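Prolyl oligopeptidase (Novosphingobium capsulatum, PDB 1YR2) probably hydrolyses oligopeptides on the carboxyl side of proline and, much less readily, of alanine, as a serine peptidase of the S9A family. Local coordinates at residues S277-T285 with V296-I306; V326-S334 with K342-G350. One frame throughout, in Å; residues are numbered along the deposited sequence.

Interaction 1: S277-T285 with V296-I306; sequences SDGRWVVIT and VHVARVTNGKI
The two middle strands of one four-stranded blade of the beta-propeller, 281-285 and 296-302, pair here as an antiparallel hairpin. Val282 with Ala299 and Ile284 with His297 are hydrogen-bonded pairs, the straightest link being Ile284 N to His297 O (2.8 Å, 180°). Beyond them Val301 N also bonds to Arg280 O. Trp281 carries the side-chain contact. With its CG anti to the carbonyl carbon (chi1 -72°), the indole leans across the partner strand: CZ3 lies 3.3 Å from Arg300 N, and Arg300 CB sits over the six-membered ring in a CH-pi contact, 3.9 Å from its centroid. The bent end of Arg300 then brings NH2 to 3.6 Å from Trp281 CZ2, the guanidinium turned 65° from the ring. On the face away from Trp281, Val282 CG2 meets Val301 CG2 at 3.7 Å. A water joins Ile284 O to His297 ND1. An alanine in place of Trp281 would probably leave the Arg300 side chain without its aromatic support and Asp328, in the next blade, without the indole N-H. One tryptophan thus serves two purposes, an apolar surface for an arginine and a polar bond between blades.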
# COMPACT_ATOMS: atom_id res chain seq x y z
N SER A 277 -17.26 14.98 17.73
CA SER A 277 -18.48 14.24 17.45
C SER A 277 -19.71 14.69 18.24
O SER A 277 -20.82 14.57 17.73
CB SER A 277 -18.25 12.71 17.61
OG SER A 277 -17.67 12.43 18.88
N ASP A 278 -19.52 15.26 19.43
CA ASP A 278 -20.62 15.78 20.22
C ASP A 278 -20.85 17.26 19.96
O ASP A 278 -21.65 17.90 20.61
CB ASP A 278 -20.41 15.48 21.73
CG ASP A 278 -19.12 16.08 22.29
OD1 ASP A 278 -18.37 16.79 21.55
OD2 ASP A 278 -18.82 15.87 23.50
N GLY A 279 -20.11 17.82 19.02
CA GLY A 279 -20.37 19.13 18.49
C GLY A 279 -19.81 20.27 19.32
O GLY A 279 -20.08 21.44 19.02
N ARG A 280 -18.99 19.94 20.31
CA ARG A 280 -18.54 20.90 21.31
C ARG A 280 -17.34 21.77 20.94
O ARG A 280 -17.18 22.86 21.53
CB ARG A 280 -18.23 20.16 22.61
CG ARG A 280 -19.48 19.76 23.41
CD ARG A 280 -19.14 18.90 24.59
NE ARG A 280 -19.27 19.47 25.95
CZ ARG A 280 -18.98 20.69 26.34
NH1 ARG A 280 -18.57 21.61 25.51
NH2 ARG A 280 -19.09 21.01 27.60
N TRP A 281 -16.48 21.28 20.06
CA TRP A 281 -15.23 21.96 19.69
C TRP A 281 -14.99 21.91 18.18
O TRP A 281 -15.13 20.84 17.55
CB TRP A 281 -14.06 21.32 20.40
CG TRP A 281 -14.05 21.64 21.84
CD1 TRP A 281 -14.58 20.87 22.86
CD2 TRP A 281 -13.54 22.83 22.46
NE1 TRP A 281 -14.41 21.53 24.05
CE2 TRP A 281 -13.79 22.74 23.83
CE3 TRP A 281 -12.88 23.98 21.97
CZ2 TRP A 281 -13.41 23.75 24.73
CZ3 TRP A 281 -12.54 24.97 22.84
CH2 TRP A 281 -12.77 24.84 24.21
N VAL A 282 -14.64 23.07 17.62
CA VAL A 282 -14.03 23.17 16.28
C VAL A 282 -12.52 23.07 16.46
O VAL A 282 -11.95 23.67 17.37
CB VAL A 282 -14.39 24.51 15.61
CG1 VAL A 282 -13.72 24.71 14.28
CG2 VAL A 282 -15.91 24.59 15.45
N VAL A 283 -11.88 22.27 15.61
CA VAL A 283 -10.45 22.07 15.64
C VAL A 283 -9.92 22.32 14.25
O VAL A 283 -10.35 21.71 13.23
CB VAL A 283 -10.07 20.66 16.11
CG1 VAL A 283 -8.56 20.45 16.14
CG2 VAL A 283 -10.69 20.40 17.48
N ILE A 284 -9.00 23.26 14.17
CA ILE A 284 -8.43 23.64 12.89
C ILE A 284 -6.96 23.20 12.88
O ILE A 284 -6.18 23.59 13.74
CB ILE A 284 -8.58 25.14 12.63
CG1 ILE A 284 -10.06 25.49 12.54
CG2 ILE A 284 -7.84 25.52 11.34
CD1 ILE A 284 -10.32 26.91 12.67
N THR A 285 -6.64 22.40 11.87
CA THR A 285 -5.30 21.89 11.59
C THR A 285 -4.72 22.66 10.43
O THR A 285 -5.34 22.75 9.36
CB THR A 285 -5.50 20.41 11.21
OG1 THR A 285 -5.98 19.73 12.38
CG2 THR A 285 -4.22 19.75 10.94
N VAL A 296 -2.37 23.81 15.58
CA VAL A 296 -3.73 23.47 15.99
C VAL A 296 -4.33 24.69 16.62
O VAL A 296 -3.71 25.27 17.56
CB VAL A 296 -3.76 22.26 17.00
CG1 VAL A 296 -5.23 21.92 17.39
CG2 VAL A 296 -3.09 21.02 16.41
N HIS A 297 -5.50 25.11 16.11
CA HIS A 297 -6.33 26.10 16.75
C HIS A 297 -7.68 25.49 17.14
O HIS A 297 -8.15 24.54 16.47
CB HIS A 297 -6.58 27.30 15.84
CG HIS A 297 -5.36 28.13 15.59
ND1 HIS A 297 -4.32 27.71 14.80
CD2 HIS A 297 -5.02 29.36 16.05
CE1 HIS A 297 -3.39 28.65 14.78
NE2 HIS A 297 -3.78 29.66 15.54
N VAL A 298 -8.29 25.97 18.22
CA VAL A 298 -9.57 25.42 18.69
C VAL A 298 -10.57 26.54 18.97
O VAL A 298 -10.18 27.67 19.23
CB VAL A 298 -9.43 24.53 19.94
CG1 VAL A 298 -8.54 23.35 19.62
CG2 VAL A 298 -8.92 25.31 21.14
N ALA A 299 -11.85 26.22 18.88
CA ALA A 299 -12.89 27.16 19.23
C ALA A 299 -14.00 26.41 19.86
O ALA A 299 -14.49 25.42 19.33
CB ALA A 299 -13.40 27.89 18.03
N ARG A 300 -14.43 26.91 21.00
CA ARG A 300 -15.59 26.37 21.71
C ARG A 300 -16.93 26.68 21.00
O ARG A 300 -17.22 27.82 20.62
CB ARG A 300 -15.59 26.94 23.14
CG ARG A 300 -16.69 26.44 24.02
CD ARG A 300 -16.67 27.13 25.41
NE ARG A 300 -15.43 26.84 26.12
CZ ARG A 300 -15.25 25.90 27.05
NH1 ARG A 300 -16.25 25.13 27.46
NH2 ARG A 300 -14.05 25.76 27.60
N VAL A 301 -17.77 25.66 20.87
CA VAL A 301 -19.12 25.82 20.32
C VAL A 301 -20.11 25.77 21.49
O VAL A 301 -20.09 24.85 22.30
CB VAL A 301 -19.45 24.72 19.30
CG1 VAL A 301 -20.81 24.95 18.66
CG2 VAL A 301 -18.38 24.63 18.24
N THR A 302 -20.90 26.82 21.62
CA THR A 302 -21.90 26.95 22.69
C THR A 302 -23.17 27.38 21.99
O THR A 302 -23.19 28.44 21.37
CB THR A 302 -21.52 28.05 23.71
OG1 THR A 302 -20.19 27.84 24.20
CG2 THR A 302 -22.42 27.97 25.00
N ASN A 303 -24.21 26.56 22.07
CA ASN A 303 -25.55 26.89 21.53
C ASN A 303 -25.54 27.18 20.03
O ASN A 303 -26.18 28.09 19.57
CB ASN A 303 -26.15 28.08 22.25
CG ASN A 303 -26.37 27.83 23.72
OD1 ASN A 303 -26.91 26.80 24.10
ND2 ASN A 303 -25.97 28.79 24.57
N GLY A 304 -24.76 26.41 19.28
CA GLY A 304 -24.68 26.55 17.84
C GLY A 304 -23.77 27.64 17.34
O GLY A 304 -23.66 27.82 16.12
N LYS A 305 -23.14 28.38 18.26
CA LYS A 305 -22.31 29.53 17.93
C LYS A 305 -20.84 29.24 18.23
O LYS A 305 -20.49 28.75 19.28
CB LYS A 305 -22.76 30.76 18.74
CG LYS A 305 -24.18 31.27 18.36
CD LYS A 305 -24.45 32.76 18.72
CE LYS A 305 -23.77 33.77 17.73
NZ LYS A 305 -22.29 34.00 18.03
N ILE A 306 -19.99 29.56 17.27
CA ILE A 306 -18.55 29.32 17.40
C ILE A 306 -17.89 30.45 18.16
O ILE A 306 -17.98 31.61 17.76
CB ILE A 306 -17.92 29.21 16.00
CG1 ILE A 306 -18.51 28.02 15.27
CG2 ILE A 306 -16.41 29.07 16.12
CD1 ILE A 306 -18.11 27.92 13.86
O HOH W 1 -4.09 25.46 13.10

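Interaction 2: V326-S334 with K342-G350; sequences VGDQLWFVS and KIVRVDLSG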
# COMPACT_ATOMS: atom_id res chain seq x y z
N VAL A 326 -14.47 14.44 23.47
CA VAL A 326 -15.64 14.09 24.26
C VAL A 326 -15.68 15.14 25.33
O VAL A 326 -14.72 15.30 26.10
CB VAL A 326 -15.52 12.71 24.95
CG1 VAL A 326 -16.75 12.42 25.84
CG2 VAL A 326 -15.32 11.64 23.97
N GLY A 327 -16.75 15.92 25.36
CA GLY A 327 -16.88 16.95 26.39
C GLY A 327 -15.83 18.02 26.13
O GLY A 327 -15.70 18.49 25.00
N ASP A 328 -15.04 18.40 27.13
CA ASP A 328 -14.01 19.42 26.93
C ASP A 328 -12.62 18.80 26.89
O ASP A 328 -11.62 19.44 27.23
CB ASP A 328 -14.09 20.47 28.01
CG ASP A 328 -15.27 21.41 27.84
OD1 ASP A 328 -15.73 21.61 26.67
OD2 ASP A 328 -15.72 22.05 28.82
N GLN A 329 -12.57 17.53 26.50
CA GLN A 329 -11.31 16.83 26.28
C GLN A 329 -11.19 16.44 24.81
O GLN A 329 -12.12 15.92 24.23
CB GLN A 329 -11.22 15.61 27.19
CG GLN A 329 -11.12 16.04 28.66
CD GLN A 329 -11.03 14.91 29.63
OE1 GLN A 329 -11.54 13.82 29.36
NE2 GLN A 329 -10.37 15.15 30.76
N LEU A 330 -10.01 16.66 24.25
CA LEU A 330 -9.67 16.32 22.89
C LEU A 330 -8.48 15.34 22.88
O LEU A 330 -7.57 15.46 23.68
CB LEU A 330 -9.24 17.59 22.16
CG LEU A 330 -10.20 18.78 22.11
CD1 LEU A 330 -9.57 19.86 21.24
CD2 LEU A 330 -11.56 18.41 21.59
N TRP A 331 -8.44 14.43 21.93
CA TRP A 331 -7.30 13.52 21.81
C TRP A 331 -6.63 13.74 20.46
O TRP A 331 -7.30 13.93 19.48
CB TRP A 331 -7.79 12.07 21.85
CG TRP A 331 -8.11 11.66 23.26
CD1 TRP A 331 -7.31 10.98 24.11
CD2 TRP A 331 -9.31 11.94 23.98
NE1 TRP A 331 -7.94 10.78 25.31
CE2 TRP A 331 -9.17 11.35 25.27
CE3 TRP A 331 -10.51 12.56 23.66
CZ2 TRP A 331 -10.16 11.43 26.25
CZ3 TRP A 331 -11.51 12.62 24.66
CH2 TRP A 331 -11.31 12.07 25.93
N PHE A 332 -5.31 13.67 20.45
CA PHE A 332 -4.48 13.85 19.28
C PHE A 332 -3.42 12.74 19.20
O PHE A 332 -2.95 12.22 20.21
CB PHE A 332 -3.70 15.21 19.34
CG PHE A 332 -4.58 16.42 19.26
CD1 PHE A 332 -5.16 16.90 20.42
CD2 PHE A 332 -4.81 17.09 18.06
CE1 PHE A 332 -5.96 18.01 20.40
CE2 PHE A 332 -5.62 18.23 18.04
CZ PHE A 332 -6.21 18.68 19.20
N VAL A 333 -3.03 12.39 17.99
CA VAL A 333 -1.82 11.58 17.79
C VAL A 333 -0.71 12.61 17.61
O VAL A 333 -0.74 13.37 16.65
CB VAL A 333 -1.90 10.71 16.52
CG1 VAL A 333 -0.61 9.93 16.30
CG2 VAL A 333 -3.12 9.77 16.62
N SER A 334 0.28 12.58 18.50
CA SER A 334 1.34 13.55 18.51
C SER A 334 2.70 12.94 18.20
O SER A 334 3.05 11.89 18.72
CB SER A 334 1.38 14.29 19.85
OG SER A 334 2.42 15.25 19.86
N LYS A 342 2.70 9.26 19.83
CA LYS A 342 2.08 9.04 21.13
C LYS A 342 0.67 9.64 21.11
O LYS A 342 0.28 10.36 20.20
CB LYS A 342 2.96 9.68 22.23
CG LYS A 342 3.05 11.16 22.18
CD LYS A 342 4.13 11.73 23.11
CE LYS A 342 4.10 13.26 23.10
NZ LYS A 342 5.20 13.84 23.87
N ILE A 343 -0.13 9.31 22.09
CA ILE A 343 -1.47 9.86 22.22
C ILE A 343 -1.53 10.85 23.37
O ILE A 343 -1.25 10.50 24.51
CB ILE A 343 -2.47 8.72 22.45
CG1 ILE A 343 -2.39 7.74 21.25
CG2 ILE A 343 -3.90 9.30 22.50
CD1 ILE A 343 -3.24 6.55 21.41
N VAL A 344 -1.94 12.06 23.04
CA VAL A 344 -2.06 13.17 23.98
C VAL A 344 -3.53 13.59 24.14
O VAL A 344 -4.25 13.82 23.16
CB VAL A 344 -1.21 14.37 23.55
CG1 VAL A 344 -1.37 15.53 24.51
CG2 VAL A 344 0.25 14.00 23.51
N ARG A 345 -3.93 13.70 25.39
CA ARG A 345 -5.25 14.24 25.76
C ARG A 345 -5.11 15.67 26.18
O ARG A 345 -4.31 15.99 27.04
CB ARG A 345 -5.83 13.44 26.87
CG ARG A 345 -7.26 13.85 27.25
CD ARG A 345 -7.85 13.08 28.41
NE ARG A 345 -7.09 13.42 29.62
CZ ARG A 345 -7.03 12.73 30.73
NH1 ARG A 345 -7.74 11.63 30.93
NH2 ARG A 345 -6.26 13.19 31.68
N VAL A 346 -5.84 16.56 25.53
CA VAL A 346 -5.84 17.96 25.95
C VAL A 346 -7.17 18.28 26.63
O VAL A 346 -8.23 18.08 26.05
CB VAL A 346 -5.67 18.83 24.75
CG1 VAL A 346 -5.64 20.30 25.12
CG2 VAL A 346 -4.42 18.44 24.07
N ASP A 347 -7.12 18.74 27.87
CA ASP A 347 -8.30 19.14 28.64
C ASP A 347 -8.44 20.65 28.59
O ASP A 347 -7.51 21.39 28.94
CB ASP A 347 -8.14 18.67 30.07
CG ASP A 347 -9.41 18.80 30.89
OD1 ASP A 347 -9.92 19.92 31.02
OD2 ASP A 347 -9.97 17.82 31.43
N LEU A 348 -9.58 21.10 28.08
CA LEU A 348 -9.84 22.52 27.93
C LEU A 348 -10.88 23.05 28.89
O LEU A 348 -11.42 24.12 28.64
CB LEU A 348 -10.32 22.76 26.50
CG LEU A 348 -9.33 22.29 25.42
CD1 LEU A 348 -9.99 22.23 24.03
CD2 LEU A 348 -8.13 23.17 25.34
N SER A 349 -11.21 22.30 29.94
CA SER A 349 -12.20 22.77 30.90
C SER A 349 -11.66 23.85 31.83
O SER A 349 -12.43 24.63 32.35
CB SER A 349 -12.78 21.63 31.73
OG SER A 349 -11.77 20.97 32.46
N GLY A 350 -10.35 23.92 31.99
CA GLY A 350 -9.70 24.88 32.89
C GLY A 350 -9.45 26.18 32.19
O GLY A 350 -9.78 26.32 31.03
O HOH W 2 -10.25 11.17 29.90
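Gln329 splits its amide between two partners on one face of the hairpin: NE2 donates to Asp347 OD2 (2.8 Å), while OE1 takes a hydrogen from a water that also accepts from Arg345 NH1. The carboxylate is met on its anti side, its plane 86° from the amide. Against Arg345 the amide is nearly parallel, 16° apart, with NE2 over one face of the guanidinium. The other carboxylate oxygen, Asp347 OD1, is gripped by Ser349 N (2.9 Å) in an Asx turn and by Ser349 OG (2.6 Å), which would help hold the carboxylate against rotation. With CG anti to the backbone N (chi1 -175°), Arg345 runs alongside Trp331, CG over the five-membered ring in a CH-pi contact and CD 3.6 Å from CZ2. Ile343 CG2 comes to the edge of the same indole. On the other face Phe332 CE1 meets Val346 CG2 at 4.0 Å; nearer the end of the hairpin, Leu330 CD1 meets Leu348 CD1 at 3.7 Å. Eight bonds cross in all; among the backbone ones Leu348 N to Asp328 O (2.8 Å) continues the pairing past the strand ends. These are the middle strands of a propeller blade, with 320-326 beside 329-334 and 354-357 beside 342-347. Trp331 and Ile343 face strand 365-372 of the following blade, and Trp331 NE1 donates to Leu393 O.

Overall arrangement
From the N terminus, strand 281-287 leads through a seven-residue connection into strand 295-302, and interaction 1 closes that hairpin before the chain turns back into strand 305-311. It then enters the next blade at strand 320-326, where interaction 2 closes a seven-residue loop between strands 329-334 and 342-347. The two loops follow in series and neither encloses the other. Their centres lie 13 Å apart, and the blades meet directly: Asp278 OD2 with Gly327 N, and Trp281 NE1 with Asp328 OD1, are probable hydrogen bonds, and Arg280 forms a salt bridge with Asp328. Leu330 packs on Trp281, Val283 and Val298. Together they join consecutive blades of the propeller.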